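Local coordinates for uncharacterized protein (Bacteroides cellulosilyticus, PDB 5JVK) that probably hydrolyses O-glycosidic bonds as an endo-acting family 39 glycoside hydrolase of a gut symbiont, at residues L17-I22 / V89-V94. Residues are numbered along the deposited sequence; the frame is centred on the assembly and turned at random.
Sequences LVSTDI and VNYAVV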
loop_
_atom_site.group_PDB
_atom_site.type_symbol
_atom_site.label_atom_id
_atom_site.label_comp_id
_atom_site.label_asym_id
_atom_site.label_seq_id
_atom_site.Cartn_x
_atom_site.Cartn_y
_atom_site.Cartn_z
ATOM N N LEU A 17 10.480 -13.439 7.700
ATOM C CA LEU A 17 10.847 -12.673 8.905
ATOM C C LEU A 17 9.659 -11.875 9.482
ATOM O O LEU A 17 9.841 -10.826 10.107
ATOM C CB LEU A 17 12.038 -11.749 8.592
ATOM C CG LEU A 17 13.351 -12.456 8.219
ATOM C CD1 LEU A 17 14.328 -11.497 7.555
ATOM C CD2 LEU A 17 13.997 -13.108 9.436
ATOM N N VAL A 18 8.445 -12.393 9.279
ATOM C CA VAL A 18 7.212 -11.807 9.804
ATOM C C VAL A 18 6.387 -12.930 10.418
ATOM O O VAL A 18 6.295 -14.010 9.838
ATOM C CB VAL A 18 6.393 -11.146 8.679
ATOM C CG1 VAL A 18 5.067 -10.612 9.207
ATOM C CG2 VAL A 18 7.202 -10.037 8.018
ATOM N N SER A 19 5.771 -12.671 11.569
ATOM C CA SER A 19 4.948 -13.675 12.244
ATOM C C SER A 19 3.777 -13.024 12.980
ATOM O O SER A 19 3.967 -12.045 13.702
ATOM C CB SER A 19 5.818 -14.486 13.213
ATOM O OG SER A 19 5.083 -15.512 13.858
ATOM N N THR A 20 2.576 -13.573 12.795
ATOM C CA THR A 20 1.379 -13.062 13.471
ATOM C C THR A 20 1.335 -13.507 14.935
ATOM O O THR A 20 1.804 -14.599 15.273
ATOM C CB THR A 20 0.077 -13.513 12.776
ATOM O OG1 THR A 20 -0.017 -14.941 12.791
ATOM C CG2 THR A 20 0.031 -13.015 11.337
ATOM N N ASP A 21 0.787 -12.638 15.790
ATOM C CA ASP A 21 0.507 -12.941 17.203
ATOM C C ASP A 21 1.773 -13.094 18.061
ATOM O O ASP A 21 2.884 -13.219 17.547
ATOM C CB ASP A 21 -0.380 -14.203 17.313
ATOM C CG ASP A 21 -1.286 -14.210 18.551
ATOM O OD1 ASP A 21 -1.194 -13.301 19.409
ATOM O OD2 ASP A 21 -2.104 -15.149 18.665
ATOM N N ILE A 22 1.586 -13.053 19.376
ATOM C CA ILE A 22 2.640 -13.402 20.342
ATOM C C ILE A 22 2.902 -14.917 20.356
ATOM O O ILE A 22 2.051 -15.700 19.922
ATOM C CB ILE A 22 2.299 -12.893 21.771
ATOM C CG1 ILE A 22 1.069 -13.607 22.366
ATOM C CG2 ILE A 22 2.089 -11.381 21.755
ATOM C CD1 ILE A 22 0.687 -13.132 23.752
ATOM N N VAL A 89 19.249 -8.629 11.317
ATOM C CA VAL A 89 18.071 -8.340 10.489
ATOM C C VAL A 89 16.930 -7.865 11.388
ATOM O O VAL A 89 17.058 -7.865 12.615
ATOM C CB VAL A 89 17.615 -9.568 9.660
ATOM C CG1 VAL A 89 18.664 -9.923 8.616
ATOM C CG2 VAL A 89 17.308 -10.769 10.549
ATOM N N ASN A 90 15.823 -7.456 10.777
ATOM C CA ASN A 90 14.619 -7.084 11.514
ATOM C C ASN A 90 13.583 -8.205 11.462
ATOM O O ASN A 90 13.601 -9.043 10.553
ATOM C CB ASN A 90 14.044 -5.777 10.970
ATOM C CG ASN A 90 14.948 -4.591 11.246
ATOM O OD1 ASN A 90 15.613 -4.081 10.345
ATOM N ND2 ASN A 90 14.986 -4.151 12.500
ATOM N N TYR A 91 12.699 -8.212 12.458
ATOM C CA TYR A 91 11.666 -9.233 12.606
ATOM C C TYR A 91 10.380 -8.583 13.115
ATOM O O TYR A 91 10.367 -7.966 14.181
ATOM C CB TYR A 91 12.144 -10.319 13.573
ATOM C CG TYR A 91 11.314 -11.583 13.545
ATOM C CD1 TYR A 91 11.492 -12.534 12.539
ATOM C CD2 TYR A 91 10.356 -11.834 14.527
ATOM C CE1 TYR A 91 10.734 -13.696 12.508
ATOM C CE2 TYR A 91 9.592 -12.993 14.505
ATOM C CZ TYR A 91 9.783 -13.920 13.495
ATOM O OH TYR A 91 9.028 -15.069 13.473
ATOM N N ALA A 92 9.306 -8.723 12.341
ATOM C CA ALA A 92 8.033 -8.074 12.636
ATOM C C ALA A 92 7.070 -9.065 13.284
ATOM O O ALA A 92 6.652 -10.033 12.647
ATOM C CB ALA A 92 7.431 -7.504 11.358
ATOM N N VAL A 93 6.736 -8.826 14.554
ATOM C CA VAL A 93 5.693 -9.577 15.254
ATOM C C VAL A 93 4.408 -8.738 15.221
ATOM O O VAL A 93 4.211 -7.847 16.053
ATOM C CB VAL A 93 6.110 -9.922 16.703
ATOM C CG1 VAL A 93 5.031 -10.752 17.390
ATOM C CG2 VAL A 93 7.441 -10.666 16.699
ATOM N N VAL A 94 3.544 -9.041 14.251
ATOM C CA VAL A 94 2.367 -8.211 13.933
ATOM C C VAL A 94 1.079 -8.807 14.506
ATOM O O VAL A 94 1.039 -10.003 14.799
ATOM C CB VAL A 94 2.208 -8.003 12.400
ATOM C CG1 VAL A 94 3.497 -7.459 11.800
ATOM C CG2 VAL A 94 1.764 -9.279 11.687
#
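Tyr91 lies obliquely across the backbone of Leu17 where strand 18-20, an edge strand of a five-stranded mixed sheet in the N-terminal beta domain, runs parallel to strand 83-94 beside the (beta/alpha)8 barrel. The pairing is a worked example of parallel register: Ala92 N donates to Leu17 O with an N-H...O angle of 165°, Ser19 N to Ala92 O, Val94 N to Ser19 O, and Asp21 N to Val94 O over 2.8 Å, so two residues of 89-94 are gripped through both N and O. Packing is dense on the face of Val18, Ala92 and Val94, where Val18 CG2 meets Ala92 CB at 4.2 Å and helices 118-127 and 403-415 close over the sheet. Tyr91 is buried on the other face; with CG anti to the backbone N (chi1 -166°), the ring reaches over the neighbouring strand, and its CD1 lies 4.0 Å from Leu17 CD2. With an alanine in place of Tyr91 the ring is gone, and a gap would probably open over Leu17 and beside Ser19 CB. Toward Asp21 the side-chain packing thins: the CB of this solvent-exposed residue points away from 89-94, Lys25 NZ hydrogen-bonds Ser19 OG and Asp21 O, and Val93 CG1 still approaches Asp21 O at 3.3 Å.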